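Local coordinates for protein iron aquisition yersiniabactin synthesis enzyme, YbtT (Escherichia coli, PDB 6BA9) that probably hydrolyses thioesters as a low-specificity type II thioesterase that maintains production of the metallophore yersiniabactin, at residues Y175-P180 with R210-H215. The protein carries 1 engineered substitution. Sequence-based numbering, arbitrary orientation.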
ATOM      1  N   TYR A 175      -3.887 -13.189  -3.860  1.00 14.07           N
ATOM      2  CA  TYR A 175      -4.270 -12.917  -2.478  1.00 13.37           C
ATOM      3  C   TYR A 175      -5.787 -12.859  -2.383  1.00 13.72           C
ATOM      4  O   TYR A 175      -6.423 -11.976  -2.972  1.00 14.86           O
ATOM      5  CB  TYR A 175      -3.643 -11.593  -2.040  1.00 14.44           C
ATOM      6  CG  TYR A 175      -4.051 -11.134  -0.662  1.00 14.11           C
ATOM      7  CD1 TYR A 175      -5.024 -10.163  -0.492  1.00 14.18           C
ATOM      8  CD2 TYR A 175      -3.486 -11.682   0.476  1.00 13.42           C
ATOM      9  CE1 TYR A 175      -5.395  -9.736   0.756  1.00 13.76           C
ATOM     10  CE2 TYR A 175      -3.852 -11.252   1.730  1.00 14.55           C
ATOM     11  CZ  TYR A 175      -4.818 -10.280   1.861  1.00 13.78           C
ATOM     12  OH  TYR A 175      -5.225  -9.810   3.093  1.00 14.14           O
ATOM     13  N   HIS A 176      -6.363 -13.807  -1.651  1.00 15.38           N
ATOM     14  CA  HIS A 176      -7.807 -13.921  -1.580  1.00 17.11           C
ATOM     15  C   HIS A 176      -8.153 -14.923  -0.498  1.00 16.24           C
ATOM     16  O   HIS A 176      -7.491 -15.961  -0.373  1.00 19.26           O
ATOM     17  CB  HIS A 176      -8.380 -14.407  -2.916  1.00 19.64           C
ATOM     18  CG  HIS A 176      -9.862 -14.581  -2.899  1.00 17.56           C
ATOM     19  ND1 HIS A 176     -10.463 -15.819  -2.774  1.00 23.52           N
ATOM     20  CD2 HIS A 176     -10.865 -13.677  -2.964  1.00 20.23           C
ATOM     21  CE1 HIS A 176     -11.775 -15.664  -2.784  1.00 22.61           C
ATOM     22  NE2 HIS A 176     -12.046 -14.377  -2.896  1.00 22.36           N
ATOM     23  N   TYR A 177      -9.192 -14.608   0.264  1.00 16.17           N
ATOM     24  CA  TYR A 177      -9.750 -15.510   1.260  1.00 16.60           C
ATOM     25  C   TYR A 177     -11.190 -15.842   0.891  1.00 21.43           C
ATOM     26  O   TYR A 177     -11.908 -15.019   0.322  1.00 21.38           O
ATOM     27  CB  TYR A 177      -9.770 -14.867   2.636  1.00 18.78           C
ATOM     28  CG  TYR A 177      -8.415 -14.588   3.245  1.00 20.17           C
ATOM     29  CD1 TYR A 177      -7.694 -15.587   3.882  1.00 23.29           C
ATOM     30  CD2 TYR A 177      -7.871 -13.308   3.219  1.00 18.02           C
ATOM     31  CE1 TYR A 177      -6.462 -15.316   4.464  1.00 28.30           C
ATOM     32  CE2 TYR A 177      -6.653 -13.033   3.796  1.00 18.46           C
ATOM     33  CZ  TYR A 177      -5.944 -14.032   4.410  1.00 22.33           C
ATOM     34  OH  TYR A 177      -4.718 -13.752   4.999  1.00 26.41           O
ATOM     35  N   ASP A 178     -11.630 -17.051   1.251  1.00 21.60           N
ATOM     36  CA  ASP A 178     -12.985 -17.437   0.874  1.00 26.73           C
ATOM     37  C   ASP A 178     -14.032 -16.607   1.601  1.00 25.33           C
ATOM     38  O   ASP A 178     -15.091 -16.326   1.032  1.00 30.35           O
ATOM     39  CB  ASP A 178     -13.217 -18.923   1.131  1.00 29.81           C
ATOM     40  CG  ASP A 178     -12.554 -19.800   0.095  1.00 42.07           C
ATOM     41  OD1 ASP A 178     -12.220 -19.288  -0.994  1.00 41.41           O
ATOM     42  OD2 ASP A 178     -12.376 -21.008   0.371  1.00 54.54           O
ATOM     43  N   SER A 179     -13.764 -16.198   2.836  1.00 21.27           N
ATOM     44  CA  SER A 179     -14.731 -15.416   3.586  1.00 21.40           C
ATOM     45  C   SER A 179     -14.009 -14.652   4.688  1.00 22.66           C
ATOM     46  O   SER A 179     -12.934 -15.066   5.137  1.00 22.99           O
ATOM     47  CB  SER A 179     -15.822 -16.321   4.183  1.00 31.23           C
ATOM     48  OG  SER A 179     -15.720 -16.389   5.585  1.00 36.13           O
ATOM     49  N   PRO A 180     -14.590 -13.544   5.158  1.00 21.12           N
ATOM     50  CA  PRO A 180     -13.979 -12.787   6.267  1.00 19.14           C
ATOM     51  C   PRO A 180     -13.857 -13.563   7.564  1.00 23.77           C
ATOM     52  O   PRO A 180     -13.099 -13.147   8.449  1.00 22.29           O
ATOM     53  CB  PRO A 180     -14.908 -11.574   6.423  1.00 22.33           C
ATOM     54  CG  PRO A 180     -15.684 -11.504   5.126  1.00 25.41           C
ATOM     55  CD  PRO A 180     -15.831 -12.915   4.675  1.00 22.36           C
ATOM     56  N   ARG A 210     -15.062  -3.358   5.509  1.00 13.26           N
ATOM     57  CA  ARG A 210     -15.686  -3.322   6.821  1.00 14.45           C
ATOM     58  C   ARG A 210     -15.970  -4.718   7.352  1.00 12.80           C
ATOM     59  O   ARG A 210     -16.172  -4.866   8.560  1.00 15.13           O
ATOM     60  CB  ARG A 210     -16.953  -2.459   6.791  1.00 14.33           C
ATOM     61  CG  ARG A 210     -16.673  -0.972   6.535  1.00 15.12           C
ATOM     62  CD  ARG A 210     -17.930  -0.089   6.621  1.00 15.72           C
ATOM     63  NE  ARG A 210     -18.896  -0.468   5.601  1.00 15.72           N
ATOM     64  CZ  ARG A 210     -19.964  -1.239   5.796  1.00 15.98           C
ATOM     65  NH1 ARG A 210     -20.236  -1.694   7.007  1.00 15.84           N
ATOM     66  NH2 ARG A 210     -20.737  -1.541   4.764  1.00 15.88           N
ATOM     67  N   GLN A 211     -15.943  -5.742   6.503  1.00 13.52           N
ATOM     68  CA  GLN A 211     -16.099  -7.115   6.969  1.00 12.27           C
ATOM     69  C   GLN A 211     -14.917  -7.564   7.816  1.00 15.63           C
ATOM     70  O   GLN A 211     -15.045  -8.517   8.598  1.00 14.85           O
ATOM     71  CB  GLN A 211     -16.234  -8.075   5.785  1.00 15.50           C
ATOM     72  CG  GLN A 211     -17.443  -7.850   4.874  1.00 13.60           C
ATOM     73  CD  GLN A 211     -18.712  -8.354   5.487  1.00 14.90           C
ATOM     74  OE1 GLN A 211     -18.685  -9.228   6.350  1.00 18.28           O
ATOM     75  NE2 GLN A 211     -19.833  -7.815   5.046  1.00 15.70           N
ATOM     76  N   TRP A 212     -13.773  -6.887   7.688  1.00 13.34           N
ATOM     77  CA  TRP A 212     -12.501  -7.334   8.252  1.00 13.93           C
ATOM     78  C   TRP A 212     -12.002  -6.466   9.402  1.00 13.48           C
ATOM     79  O   TRP A 212     -10.960  -6.777   9.997  1.00 14.75           O
ATOM     80  CB  TRP A 212     -11.448  -7.325   7.126  1.00 13.04           C
ATOM     81  CG  TRP A 212     -11.725  -8.281   6.039  1.00 12.68           C
ATOM     82  CD1 TRP A 212     -12.534  -8.094   4.958  1.00 13.25           C
ATOM     83  CD2 TRP A 212     -11.205  -9.608   5.922  1.00 13.55           C
ATOM     84  NE1 TRP A 212     -12.539  -9.222   4.170  1.00 13.34           N
ATOM     85  CE2 TRP A 212     -11.738 -10.167   4.750  1.00 14.77           C
ATOM     86  CE3 TRP A 212     -10.339 -10.378   6.705  1.00 15.43           C
ATOM     87  CZ2 TRP A 212     -11.421 -11.448   4.331  1.00 14.46           C
ATOM     88  CZ3 TRP A 212     -10.034 -11.645   6.287  1.00 15.26           C
ATOM     89  CH2 TRP A 212     -10.571 -12.174   5.112  1.00 15.75           C
ATOM     90  N   LEU A 213     -12.699  -5.380   9.732  1.00 13.16           N
ATOM     91  CA  LEU A 213     -12.166  -4.314  10.572  1.00 13.19           C
ATOM     92  C   LEU A 213     -13.213  -3.921  11.602  1.00 16.31           C
ATOM     93  O   LEU A 213     -14.305  -3.469  11.239  1.00 15.86           O
ATOM     94  CB  LEU A 213     -11.793  -3.113   9.696  1.00 13.75           C
ATOM     95  CG  LEU A 213     -10.769  -3.372   8.590  1.00 12.65           C
ATOM     96  CD1 LEU A 213     -10.676  -2.160   7.650  1.00 15.58           C
ATOM     97  CD2 LEU A 213      -9.411  -3.690   9.197  1.00 15.27           C
ATOM     98  N   SER A 214     -12.890  -4.091  12.885  1.00 14.63           N
ATOM     99  CA  SER A 214     -13.852  -3.793  13.956  1.00 15.10           C
ATOM    100  C   SER A 214     -14.041  -2.308  14.230  1.00 16.22           C
ATOM    101  O   SER A 214     -15.102  -1.908  14.747  1.00 18.73           O
ATOM    102  CB  SER A 214     -13.406  -4.483  15.239  1.00 17.14           C
ATOM    103  OG  SER A 214     -13.427  -5.875  15.028  1.00 19.47           O
ATOM    104  N   HIS A 215     -13.056  -1.468  13.932  1.00 14.46           N
ATOM    105  CA  HIS A 215     -13.066  -0.052  14.298  1.00 14.02           C
ATOM    106  C   HIS A 215     -12.635   0.712  13.057  1.00 15.54           C
ATOM    107  O   HIS A 215     -11.433   0.904  12.822  1.00 17.02           O
ATOM    108  CB  HIS A 215     -12.161   0.222  15.489  1.00 16.18           C
ATOM    109  CG  HIS A 215     -12.568  -0.538  16.709  1.00 19.35           C
ATOM    110  ND1 HIS A 215     -11.777  -1.516  17.276  1.00 21.87           N
ATOM    111  CD2 HIS A 215     -13.707  -0.501  17.437  1.00 23.18           C
ATOM    112  CE1 HIS A 215     -12.412  -2.040  18.313  1.00 26.15           C
ATOM    113  NE2 HIS A 215     -13.581  -1.443  18.430  1.00 27.94           N
TER
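Gln211 meets Pro180 where two loops of this alpha/beta-hydrolase-fold thioesterase close against each other at the surface: the one that leaves helix 155-174 and the one that leads into edge strand 216-222. Gln211 CB sits 3.5 Å from Pro180 CG and carries the contact. The bend at chi2 (-76°) brings the amide back alongside the proline with OE1 on that side, where Gln211 OE1 only grazes the ring, 4.0 Å from the same Pro180 CG.

Trp212 does most of the work from this side. With CG beside its own backbone N and anti to the carbonyl carbon, the indole reaches out to the other loop and presents one face to Pro180, whose CA lies over the six-membered ring in a CH-pi contact, 3.7 Å from the centroid and 20° off the normal. NE1, the indole's polar corner, is hydrogen-bonded to His122 ND1, which probably helps fix the ring's rotation, while Pro121 packs against both Trp212 and Tyr177.

Tyr177 approaches the far end of the indole obliquely, the two ring planes inclined at 44°. Its hydroxyl is held by Glu98 of helix 91-105, which also binds Tyr175 OH, and the ring comes closest through CD2, 3.5 Å from Trp212 CH2.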